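Local coordinates for putative esterase (PDB 7C4D), which probably hydrolyses carboxylic ester bonds, as a marine bacterial esterase with the alpha/beta hydrolase fold, at residues V90-H95 / D111-L116; A217-G222 / P241-V246. All blocks are in the same frame, centred on the assembly; numbering follows the deposited sequence.

Interaction 1. Residues V90-H95 / D111-L116; sequences VNIIGH and DKVKKL. With EDO (1,2-ethanediol), chain B; SO4 (sulfate ion), chain E.
N91 and K115 lie side by side on one face of the sheet and point the same way, with OD1 of N91 3.6 Å from CB of K115. The N91 amide is reached from a second direction by K114, whose chain runs across it at a slant and puts its CB 3.7 Å from N91 OD1. Rotation of this amide is fixed by ND2, which hydrogen-bonds E24 OE1 and the carbonyl of P25. Farther along, the K115 chain leaves N91, and NZ makes a long, weak ion pair with the terminal carboxylate of L271.

The other face carries V90, I92, V113 and L116, and here I92 reaches across with both branches. Its CD1 lies 4.2 Å from V113 CG2, while its CG2 sits 4.2 Å from L116 CD1; helix 97-108 packs over this face through A102, F105 and T106. Strand, helix and strand thus form a beta-alpha-beta unit in the central sheet of an alpha/beta hydrolase, the two strands running parallel. The second strand turns a corner at K114, so V90 pairs with V113 but I92 with L116. K114 N donates a 2.8 Å hydrogen bond to V90 O from well above that carbonyl's plane, V90 N reaches K112 O, and the longer bond from I92 N to K115 O is 3.2 Å.

At the far end of strand 90-95, G94 and H95 begin what looks like a nucleophile elbow. The H95 ring, placed by CG anti to the backbone N (chi1 175°), makes a weak ND1 bond of 3.2 Å to O3 of a sulfate, probably from the crystallisation liquor. An alanine here has no ring nitrogens, which would probably leave the H253 carbonyl without its donor from NE2 and the sulfate less firmly held.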
loop_
_atom_site.group_PDB
_atom_site.type_symbol
_atom_site.label_atom_id
_atom_site.label_comp_id
_atom_site.label_asym_id
_atom_site.label_seq_id
_atom_site.Cartn_x
_atom_site.Cartn_y
_atom_site.Cartn_z
ATOM N N VAL A 90 1.403 5.774 -17.020
ATOM C CA VAL A 90 1.404 6.335 -15.689
ATOM C C VAL A 90 2.665 5.951 -14.943
ATOM O O VAL A 90 3.197 4.855 -15.127
ATOM C CB VAL A 90 0.179 5.892 -14.878
ATOM C CG1 VAL A 90 -1.095 6.476 -15.432
ATOM C CG2 VAL A 90 0.116 4.386 -14.617
ATOM N N ASN A 91 3.055 6.853 -14.032
ATOM C CA ASN A 91 3.997 6.505 -12.984
ATOM C C ASN A 91 3.208 5.926 -11.814
ATOM O O ASN A 91 2.097 6.357 -11.560
ATOM C CB ASN A 91 4.770 7.736 -12.504
ATOM C CG ASN A 91 5.622 8.328 -13.605
ATOM O OD1 ASN A 91 6.558 7.696 -14.065
ATOM N ND2 ASN A 91 5.244 9.499 -14.079
ATOM N N ILE A 92 3.836 5.036 -11.062
ATOM C CA ILE A 92 3.176 4.367 -9.951
ATOM C C ILE A 92 4.158 4.264 -8.803
ATOM O O ILE A 92 5.286 3.836 -8.994
ATOM C CB ILE A 92 2.638 2.954 -10.326
ATOM C CG1 ILE A 92 1.583 3.052 -11.419
ATOM C CG2 ILE A 92 2.085 2.215 -9.093
ATOM C CD1 ILE A 92 1.036 1.701 -11.896
ATOM N N ILE A 93 3.665 4.603 -7.606
ATOM C CA ILE A 93 4.280 4.258 -6.342
ATOM C C ILE A 93 3.332 3.319 -5.570
ATOM O O ILE A 93 2.163 3.631 -5.393
ATOM C CB ILE A 93 4.560 5.538 -5.513
ATOM C CG1 ILE A 93 5.414 6.563 -6.276
ATOM C CG2 ILE A 93 5.164 5.168 -4.157
ATOM C CD1 ILE A 93 5.422 7.963 -5.665
ATOM N N GLY A 94 3.833 2.171 -5.123
ATOM C CA GLY A 94 3.046 1.223 -4.344
ATOM C C GLY A 94 3.822 0.834 -3.098
ATOM O O GLY A 94 4.939 0.331 -3.201
ATOM N N HIS A 95 3.221 1.090 -1.947
ATOM C CA HIS A 95 3.805 0.772 -0.653
ATOM C C HIS A 95 3.233 -0.562 -0.179
ATOM O O HIS A 95 2.011 -0.705 -0.072
ATOM C CB HIS A 95 3.506 1.879 0.363
ATOM C CG HIS A 95 3.973 1.547 1.736
ATOM N ND1 HIS A 95 3.127 1.385 2.783
ATOM C CD2 HIS A 95 5.201 1.264 2.213
ATOM C CE1 HIS A 95 3.813 1.049 3.855
ATOM N NE2 HIS A 95 5.077 1.003 3.532
ATOM N N ASP A 111 2.906 -1.680 -20.776
ATOM C CA ASP A 111 2.794 -0.665 -21.809
ATOM C C ASP A 111 2.080 0.556 -21.234
ATOM O O ASP A 111 2.176 1.648 -21.776
ATOM C CB ASP A 111 2.045 -1.227 -23.021
ATOM C CG ASP A 111 0.612 -1.627 -22.691
ATOM O OD1 ASP A 111 0.402 -2.531 -21.827
ATOM O OD2 ASP A 111 -0.282 -1.007 -23.253
ATOM N N LYS A 112 1.339 0.355 -20.138
ATOM C CA LYS A 112 0.672 1.437 -19.435
ATOM C C LYS A 112 1.542 2.041 -18.316
ATOM O O LYS A 112 1.113 2.984 -17.643
ATOM C CB LYS A 112 -0.600 0.922 -18.762
ATOM C CG LYS A 112 -1.504 0.020 -19.594
ATOM C CD LYS A 112 -2.253 0.729 -20.708
ATOM C CE LYS A 112 -3.082 1.909 -20.254
ATOM N NZ LYS A 112 -3.446 2.796 -21.389
ATOM N N VAL A 113 2.746 1.507 -18.076
ATOM C CA VAL A 113 3.513 2.036 -16.962
ATOM C C VAL A 113 4.783 2.724 -17.446
ATOM O O VAL A 113 5.566 2.118 -18.156
ATOM C CB VAL A 113 3.832 0.924 -15.957
ATOM C CG1 VAL A 113 4.565 1.470 -14.736
ATOM C CG2 VAL A 113 2.567 0.187 -15.530
ATOM N N LYS A 114 5.019 3.957 -17.002
ATOM C CA LYS A 114 6.229 4.642 -17.419
ATOM C C LYS A 114 7.358 4.236 -16.488
ATOM O O LYS A 114 8.398 3.817 -16.947
ATOM C CB LYS A 114 6.080 6.165 -17.396
ATOM C CG LYS A 114 4.953 6.754 -18.233
ATOM C CD LYS A 114 4.631 8.174 -17.812
ATOM C CE LYS A 114 3.605 8.891 -18.668
ATOM N NZ LYS A 114 4.197 9.402 -19.927
ATOM N N LYS A 115 7.164 4.386 -15.175
ATOM C CA LYS A 115 8.198 3.998 -14.235
ATOM C C LYS A 115 7.506 3.530 -12.971
ATOM O O LYS A 115 6.390 3.966 -12.703
ATOM C CB LYS A 115 9.095 5.183 -13.866
ATOM C CG LYS A 115 10.033 5.708 -14.941
ATOM C CD LYS A 115 11.274 6.356 -14.333
ATOM C CE LYS A 115 12.172 6.903 -15.418
ATOM N NZ LYS A 115 11.538 8.101 -16.016
ATOM N N LEU A 116 8.169 2.637 -12.224
ATOM C CA LEU A 116 7.524 2.018 -11.087
ATOM C C LEU A 116 8.355 2.232 -9.821
ATOM O O LEU A 116 9.556 1.964 -9.799
ATOM C CB LEU A 116 7.352 0.531 -11.386
ATOM C CG LEU A 116 6.994 -0.355 -10.187
ATOM C CD1 LEU A 116 5.696 0.108 -9.519
ATOM C CD2 LEU A 116 6.898 -1.831 -10.595
HETATM C C1 EDO B . 5.239 3.774 -21.554
HETATM O O1 EDO B . 6.429 4.515 -21.285
HETATM C C2 EDO B . 5.583 2.385 -21.933
HETATM O O2 EDO B . 5.802 1.474 -20.857
HETATM S S SO4 E . 0.154 3.546 4.033
HETATM O O1 SO4 E . -1.173 4.103 4.021
HETATM O O2 SO4 E . 0.088 2.228 4.628
HETATM O O3 SO4 E . 0.660 3.414 2.681
HETATM O O4 SO4 E . 1.034 4.382 4.796
#

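Interaction 2. Residues A217-G222 / P241-V246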
loop_
_atom_site.group_PDB
_atom_site.type_symbol
_atom_site.label_atom_id
_atom_site.label_comp_id
_atom_site.label_asym_id
_atom_site.label_seq_id
_atom_site.Cartn_x
_atom_site.Cartn_y
_atom_site.Cartn_z
ATOM N N ALA A 217 12.268 0.258 -12.698
ATOM C CA ALA A 217 11.672 0.125 -11.392
ATOM C C ALA A 217 12.665 0.574 -10.321
ATOM O O ALA A 217 13.866 0.353 -10.437
ATOM C CB ALA A 217 11.280 -1.324 -11.164
ATOM N N LEU A 218 12.117 1.109 -9.229
ATOM C CA LEU A 218 12.895 1.498 -8.050
ATOM C C LEU A 218 12.322 0.793 -6.818
ATOM O O LEU A 218 11.127 0.901 -6.555
ATOM C CB LEU A 218 12.862 3.030 -7.896
ATOM C CG LEU A 218 13.432 3.596 -6.580
ATOM C CD1 LEU A 218 14.904 3.240 -6.426
ATOM C CD2 LEU A 218 13.254 5.124 -6.506
ATOM N N PHE A 219 13.160 0.010 -6.113
ATOM C CA PHE A 219 12.794 -0.584 -4.835
ATOM C C PHE A 219 13.428 0.265 -3.735
ATOM O O PHE A 219 14.654 0.417 -3.661
ATOM C CB PHE A 219 13.200 -2.066 -4.793
ATOM C CG PHE A 219 12.364 -2.950 -5.688
ATOM C CD1 PHE A 219 12.475 -2.888 -7.076
ATOM C CD2 PHE A 219 11.391 -3.793 -5.148
ATOM C CE1 PHE A 219 11.685 -3.688 -7.907
ATOM C CE2 PHE A 219 10.568 -4.560 -5.977
ATOM C CZ PHE A 219 10.720 -4.513 -7.352
ATOM N N LEU A 220 12.572 0.849 -2.894
ATOM C CA LEU A 220 13.030 1.600 -1.739
ATOM C C LEU A 220 12.843 0.746 -0.486
ATOM O O LEU A 220 11.729 0.418 -0.111
ATOM C CB LEU A 220 12.254 2.911 -1.639
ATOM C CG LEU A 220 12.618 4.017 -2.635
ATOM C CD1 LEU A 220 11.537 5.078 -2.562
ATOM C CD2 LEU A 220 13.954 4.651 -2.267
ATOM N N LYS A 221 13.958 0.413 0.158
ATOM C CA LYS A 221 14.033 -0.414 1.346
ATOM C C LYS A 221 14.203 0.474 2.578
ATOM O O LYS A 221 14.996 1.402 2.563
ATOM C CB LYS A 221 15.306 -1.251 1.247
ATOM C CG LYS A 221 15.401 -2.339 2.300
ATOM C CD LYS A 221 16.790 -2.855 2.560
ATOM C CE LYS A 221 16.909 -3.430 3.955
ATOM N NZ LYS A 221 18.332 -3.657 4.278
ATOM N N GLY A 222 13.435 0.215 3.637
ATOM C CA GLY A 222 13.736 0.826 4.928
ATOM C C GLY A 222 14.915 0.113 5.592
ATOM O O GLY A 222 14.972 -1.122 5.613
ATOM N N PRO A 241 15.133 -6.567 -14.602
ATOM C CA PRO A 241 16.589 -6.692 -14.719
ATOM C C PRO A 241 17.376 -5.417 -14.424
ATOM O O PRO A 241 18.460 -5.476 -13.861
ATOM C CB PRO A 241 16.775 -7.131 -16.176
ATOM C CG PRO A 241 15.512 -7.891 -16.470
ATOM C CD PRO A 241 14.453 -7.014 -15.827
ATOM N N ASP A 242 16.791 -4.269 -14.751
ATOM C CA ASP A 242 17.463 -2.996 -14.562
ATOM C C ASP A 242 16.929 -2.257 -13.319
ATOM O O ASP A 242 17.123 -1.058 -13.185
ATOM C CB ASP A 242 17.376 -2.196 -15.867
ATOM C CG ASP A 242 15.947 -1.874 -16.286
ATOM O OD1 ASP A 242 15.057 -2.705 -16.029
ATOM O OD2 ASP A 242 15.731 -0.789 -16.869
ATOM N N ALA A 243 16.298 -2.976 -12.379
ATOM C CA ALA A 243 15.751 -2.395 -11.174
ATOM C C ALA A 243 16.845 -1.711 -10.349
ATOM O O ALA A 243 17.962 -2.198 -10.275
ATOM C CB ALA A 243 15.065 -3.454 -10.351
ATOM N N LYS A 244 16.491 -0.644 -9.634
ATOM C CA LYS A 244 17.453 -0.089 -8.697
ATOM C C LYS A 244 16.907 -0.297 -7.296
ATOM O O LYS A 244 15.695 -0.257 -7.116
ATOM C CB LYS A 244 17.708 1.380 -9.025
ATOM C CG LYS A 244 18.531 1.623 -10.288
ATOM C CD LYS A 244 18.187 2.931 -10.971
ATOM C CE LYS A 244 19.269 3.454 -11.892
ATOM N NZ LYS A 244 20.369 4.077 -11.115
ATOM N N LEU A 245 17.808 -0.581 -6.347
ATOM C CA LEU A 245 17.514 -0.763 -4.930
ATOM C C LEU A 245 18.180 0.346 -4.123
ATOM O O LEU A 245 19.376 0.564 -4.252
ATOM C CB LEU A 245 18.079 -2.101 -4.469
ATOM C CG LEU A 245 17.119 -3.284 -4.539
ATOM C CD1 LEU A 245 17.039 -3.813 -5.953
ATOM C CD2 LEU A 245 17.550 -4.386 -3.583
ATOM N N VAL A 246 17.409 1.014 -3.264
ATOM C CA VAL A 246 17.934 2.131 -2.510
ATOM C C VAL A 246 17.422 1.974 -1.083
ATOM O O VAL A 246 16.224 1.802 -0.871
ATOM C CB VAL A 246 17.512 3.470 -3.155
ATOM C CG1 VAL A 246 17.601 4.647 -2.201
ATOM C CG2 VAL A 246 18.266 3.772 -4.449
HETATM O O HOH W 1 15.344 0.992 -12.682
#
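V246 packs against both L218 and L220, one methyl to each. With CG1 anti to the backbone N (chi1 160°), that methyl meets L220 CD2 at 3.6 Å, and CG2 lies 3.9 Å from L218 CD1. L220 and V246 stand alongside one another, pointing the same way, whereas L218 slants across the valine. Helix 260-270 closes over this face, F270 touching L218 and F263 touching L220, while K266 reaches both L220 and V246.

The reverse face carries F219 and L245, with A243 of the preceding loop beside the ring. F219 CB rests 4.1 Å from L245 CG, and farther out on the ring CE1 comes within 4.2 Å of A243 CB; the carbonyl oxygen of K244 sits at the ring's edge, near its plane. I236 of helix 232-239 touches all three residues, and I233 joins it against L245. That helix links the two strands as a beta-alpha-beta crossover, placing 244-248 beside 217-222 as the outermost strand at this end of the alpha/beta hydrolase sheet.

Four backbone bonds join the parallel pair, whose short axes cross at -21°. F219 is held on both its polar atoms: its N donates to K244 O at 2.7 Å, nearly straight at 172°, and its O accepts from V246 N. K244 N to A217 O and K221 N to V246 O complete the set.

Where the chain leaves regular pairing, a water donates to A217 O and to D242 O, 2.8 Å from each, so it bridges the start of strand 217-222 and the loop ahead of strand 244-248. K237 NZ gathers the carbonyls of P241 and A243. At the opposite end, K221 brings CB against V246 O and then extends outward, its side chain touching D120.

In the fold
Interactions 1 and 2 are two parallel pairings in one sheet, their centres about 13 Å apart, separated by the pairing of 113-119 with 217-222. L116 O lies 2.8 Å from L218 N, a probable hydrogen bond, and 4.0 Å from A217 CB, which ties the two pairs into the same sheet. Helix 260-270 lies over both, with F263 reaching I93 and L220. The strand ends converge on the probable catalytic centre: H95 leads into S96, the likely nucleophile, while D120, a likely triad member with H253, accepts a hydrogen bond from G222 N. The sulfate beside H95 is also held by W39, N38, H256 and G31.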